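Local coordinates for protein KLLA0E08119p (PDB 3VA7) that probably carboxylates urea with bicarbonate and ATP by way of a biotin cofactor, the first step of urea breakdown by the allophanate route, at residues V1207-H1220 / M1225-V1236. Numbering follows the deposited sequence.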
# COMPACT_ATOMS: atom_id res chain seq x y z
N VAL A 1207 -22.81 -7.15 10.21
CA VAL A 1207 -23.02 -7.66 11.58
C VAL A 1207 -23.29 -9.16 11.47
O VAL A 1207 -24.15 -9.58 10.74
CB VAL A 1207 -24.11 -6.84 12.39
CG1 VAL A 1207 -25.35 -6.64 11.58
CG2 VAL A 1207 -24.44 -7.51 13.73
N GLY A 1208 -22.51 -9.96 12.18
CA GLY A 1208 -22.60 -11.40 12.03
C GLY A 1208 -22.94 -12.22 13.27
O GLY A 1208 -22.77 -11.79 14.40
N ALA A 1209 -23.41 -13.44 13.01
CA ALA A 1209 -23.72 -14.42 14.02
C ALA A 1209 -22.53 -14.79 14.93
O ALA A 1209 -21.43 -15.18 14.43
CB ALA A 1209 -24.26 -15.67 13.34
N THR A 1210 -22.80 -14.69 16.25
CA THR A 1210 -21.87 -15.07 17.34
C THR A 1210 -21.63 -16.57 17.37
O THR A 1210 -20.49 -17.01 17.17
CB THR A 1210 -22.42 -14.68 18.71
OG1 THR A 1210 -22.59 -13.26 18.77
CG2 THR A 1210 -21.48 -15.18 19.87
N LYS A 1211 -22.72 -17.31 17.62
CA LYS A 1211 -22.73 -18.79 17.54
C LYS A 1211 -23.74 -19.27 16.48
O LYS A 1211 -24.68 -18.52 16.15
CB LYS A 1211 -23.03 -19.43 18.91
CG LYS A 1211 -22.56 -20.92 19.06
CD LYS A 1211 -23.73 -21.94 18.93
CE LYS A 1211 -23.22 -23.38 18.96
NZ LYS A 1211 -22.43 -23.66 20.20
N SER A 1212 -23.54 -20.50 15.98
CA SER A 1212 -24.45 -21.17 15.02
C SER A 1212 -25.94 -21.26 15.45
O SER A 1212 -26.22 -21.15 16.63
CB SER A 1212 -23.88 -22.54 14.57
OG SER A 1212 -23.44 -23.34 15.66
N GLY A 1213 -26.85 -21.44 14.49
CA GLY A 1213 -28.32 -21.36 14.73
C GLY A 1213 -29.16 -21.02 13.50
O GLY A 1213 -28.66 -21.06 12.38
N LYS A 1214 -30.43 -20.69 13.70
CA LYS A 1214 -31.36 -20.35 12.63
C LYS A 1214 -31.77 -18.92 12.81
O LYS A 1214 -32.14 -18.52 13.93
CB LYS A 1214 -32.68 -21.14 12.74
CG LYS A 1214 -32.90 -22.35 11.83
CD LYS A 1214 -34.35 -22.88 11.98
CE LYS A 1214 -34.43 -24.41 11.85
NZ LYS A 1214 -35.69 -24.91 12.49
N VAL A 1215 -31.81 -18.16 11.72
CA VAL A 1215 -32.23 -16.76 11.78
C VAL A 1215 -33.71 -16.67 12.10
O VAL A 1215 -34.55 -17.00 11.27
CB VAL A 1215 -31.94 -16.00 10.47
CG1 VAL A 1215 -32.21 -14.49 10.65
CG2 VAL A 1215 -30.50 -16.27 10.02
N TYR A 1216 -34.01 -16.22 13.30
CA TYR A 1216 -35.42 -16.11 13.71
C TYR A 1216 -36.09 -14.83 13.25
O TYR A 1216 -37.18 -14.88 12.69
CB TYR A 1216 -35.61 -16.33 15.24
CG TYR A 1216 -37.08 -16.26 15.69
CD1 TYR A 1216 -38.10 -16.99 15.02
CD2 TYR A 1216 -37.46 -15.46 16.79
CE1 TYR A 1216 -39.45 -16.90 15.44
CE2 TYR A 1216 -38.79 -15.38 17.20
CZ TYR A 1216 -39.77 -16.09 16.54
OH TYR A 1216 -41.08 -15.98 16.97
N LYS A 1217 -35.43 -13.70 13.50
CA LYS A 1217 -35.92 -12.40 13.04
C LYS A 1217 -34.78 -11.45 12.65
O LYS A 1217 -33.69 -11.46 13.26
CB LYS A 1217 -36.82 -11.75 14.10
CG LYS A 1217 -37.63 -10.54 13.59
CD LYS A 1217 -38.15 -9.71 14.77
CE LYS A 1217 -39.44 -9.02 14.43
NZ LYS A 1217 -39.90 -8.26 15.63
N ILE A 1218 -35.07 -10.63 11.63
CA ILE A 1218 -34.21 -9.56 11.17
C ILE A 1218 -34.97 -8.25 11.32
O ILE A 1218 -35.99 -8.03 10.64
CB ILE A 1218 -33.80 -9.80 9.71
CG1 ILE A 1218 -32.63 -10.76 9.65
CG2 ILE A 1218 -33.36 -8.51 9.03
CD1 ILE A 1218 -32.44 -11.33 8.29
N LEU A 1219 -34.46 -7.37 12.18
CA LEU A 1219 -35.20 -6.14 12.55
C LEU A 1219 -35.41 -5.06 11.44
O LEU A 1219 -36.49 -4.50 11.36
CB LEU A 1219 -34.64 -5.49 13.83
CG LEU A 1219 -34.93 -6.05 15.25
CD1 LEU A 1219 -36.33 -5.58 15.76
CD2 LEU A 1219 -34.75 -7.56 15.36
N HIS A 1220 -34.42 -4.77 10.60
CA HIS A 1220 -34.61 -3.58 9.74
C HIS A 1220 -34.81 -3.83 8.24
O HIS A 1220 -34.53 -4.90 7.72
CB HIS A 1220 -33.49 -2.54 9.97
CG HIS A 1220 -33.24 -2.24 11.41
ND1 HIS A 1220 -32.50 -3.08 12.22
CD2 HIS A 1220 -33.65 -1.22 12.20
CE1 HIS A 1220 -32.45 -2.58 13.44
NE2 HIS A 1220 -33.13 -1.44 13.45
N MET A 1225 -32.39 3.75 10.00
CA MET A 1225 -31.26 4.09 10.83
C MET A 1225 -31.08 3.12 11.95
O MET A 1225 -32.02 2.72 12.61
CB MET A 1225 -31.34 5.52 11.37
CG MET A 1225 -29.96 6.20 11.45
SD MET A 1225 -29.08 6.27 9.83
CE MET A 1225 -30.49 6.67 8.76
N VAL A 1226 -29.83 2.77 12.19
CA VAL A 1226 -29.46 1.88 13.26
C VAL A 1226 -28.43 2.56 14.18
O VAL A 1226 -27.30 2.81 13.75
CB VAL A 1226 -28.88 0.56 12.67
CG1 VAL A 1226 -28.45 -0.36 13.75
CG2 VAL A 1226 -29.93 -0.10 11.75
N GLU A 1227 -28.84 2.88 15.43
CA GLU A 1227 -27.92 3.38 16.49
C GLU A 1227 -27.02 2.27 16.87
O GLU A 1227 -27.44 1.11 16.84
CB GLU A 1227 -28.61 3.81 17.80
CG GLU A 1227 -29.52 5.05 17.76
CD GLU A 1227 -28.92 6.18 16.95
OE1 GLU A 1227 -27.78 6.60 17.27
OE2 GLU A 1227 -29.58 6.62 15.98
N ALA A 1228 -25.80 2.63 17.25
CA ALA A 1228 -24.89 1.69 17.88
C ALA A 1228 -25.62 1.07 19.08
O ALA A 1228 -26.40 1.74 19.77
CB ALA A 1228 -23.66 2.39 18.29
N GLY A 1229 -25.39 -0.21 19.31
CA GLY A 1229 -26.04 -0.96 20.40
C GLY A 1229 -27.51 -1.37 20.17
O GLY A 1229 -28.09 -2.05 21.02
N ASP A 1230 -28.11 -0.95 19.05
CA ASP A 1230 -29.45 -1.40 18.70
C ASP A 1230 -29.50 -2.87 18.33
O ASP A 1230 -28.56 -3.42 17.76
CB ASP A 1230 -29.98 -0.60 17.53
CG ASP A 1230 -30.51 0.71 17.94
OD1 ASP A 1230 -30.31 1.07 19.12
OD2 ASP A 1230 -31.13 1.37 17.10
N LEU A 1231 -30.61 -3.52 18.67
CA LEU A 1231 -30.84 -4.89 18.27
C LEU A 1231 -31.15 -4.91 16.79
O LEU A 1231 -32.01 -4.17 16.31
CB LEU A 1231 -32.03 -5.46 19.05
CG LEU A 1231 -32.37 -6.94 18.81
CD1 LEU A 1231 -31.30 -7.87 19.41
CD2 LEU A 1231 -33.73 -7.21 19.35
N VAL A 1232 -30.49 -5.81 16.08
CA VAL A 1232 -30.58 -5.84 14.61
C VAL A 1232 -31.09 -7.21 14.03
O VAL A 1232 -31.80 -7.26 13.00
CB VAL A 1232 -29.23 -5.37 14.02
CG1 VAL A 1232 -28.17 -6.43 14.14
CG2 VAL A 1232 -29.42 -4.94 12.65
N ALA A 1233 -30.74 -8.30 14.72
CA ALA A 1233 -31.28 -9.62 14.42
C ALA A 1233 -31.32 -10.50 15.67
O ALA A 1233 -30.64 -10.22 16.69
CB ALA A 1233 -30.45 -10.29 13.34
N VAL A 1234 -32.12 -11.57 15.57
CA VAL A 1234 -32.15 -12.64 16.58
C VAL A 1234 -31.90 -13.98 15.90
O VAL A 1234 -32.54 -14.30 14.90
CB VAL A 1234 -33.50 -12.74 17.30
CG1 VAL A 1234 -33.40 -13.75 18.42
CG2 VAL A 1234 -33.92 -11.39 17.85
N ILE A 1235 -30.95 -14.75 16.43
CA ILE A 1235 -30.74 -16.13 15.96
C ILE A 1235 -31.14 -17.16 17.05
O ILE A 1235 -30.65 -17.10 18.19
CB ILE A 1235 -29.32 -16.37 15.28
CG1 ILE A 1235 -28.22 -16.69 16.28
CG2 ILE A 1235 -28.91 -15.21 14.36
CD1 ILE A 1235 -27.96 -18.19 16.43
N VAL A 1236 -32.05 -18.07 16.68
CA VAL A 1236 -32.73 -19.01 17.61
C VAL A 1236 -32.12 -20.43 17.68
O VAL A 1236 -31.70 -21.03 16.68
CB VAL A 1236 -34.29 -19.06 17.35
CG1 VAL A 1236 -34.81 -20.47 17.17
CG2 VAL A 1236 -35.04 -18.32 18.43
OXT VAL A 1236 -32.02 -20.99 18.77
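His1220 lies against Val1226, whose CG2 sits over one face of the imidazole, 3.8 Å from the ring centroid and almost on its normal. The side chains of Val1232 and His1220 cross at about a right angle, with CG2 of Val1232 3.6 Å from ND1 of His1220. The Leu1231 carbonyl oxygen lies at the ring edge near CE1. CG of His1220 is anti to its own carbonyl carbon (chi1 -48°), which places the ring beside Val1226 and Val1232. Without the ring, as with an alanine here, the Val1226 methyl would probably lose its CH-pi partner and a gap would open beside Val1232. The other branch of Val1232, CG1, meets CG1 of Val1207 tip to tip at 3.8 Å.

Next to this cluster, strands 1213-1218 and 1231-1235 pair antiparallel. Leu1219 N bonds to Val1232 O, and Val1234 N to Lys1217 O at 2.8 Å. A classic beta bulge follows: Tyr1216 N and Lys1217 N both donate to Val1234 O, at 2.9 and 3.3 Å. Beyond it, Lys1214 and the C-terminal Val1236 exchange two backbone hydrogen bonds. CB of Tyr1216 packs on CB of Val1236 at 3.7 Å. CD1 of Ile1235 packs against the backbone of Lys1211, Ser1212 and Gly1213, in the turn between strands 1203-1208 and 1213-1218.

The pair belongs to the biotin carrier domain, a flattened barrel of two four-stranded antiparallel sheets. The hairpin between strands 1194-1200 and 1203-1208 holds Lys1202, which lies in the biotin pocket. Strands 1213-1218 and 1231-1235 are the middle strands of one sheet, flanked by 1188-1189 and 1168-1171. Val1207 and Val1226 lie on the outermost strands of the other. Val1207 and Val1232 both touch Ile1196, and Val1226 touches Ile1198, so strand 1194-1200 joins these valines between the sheets.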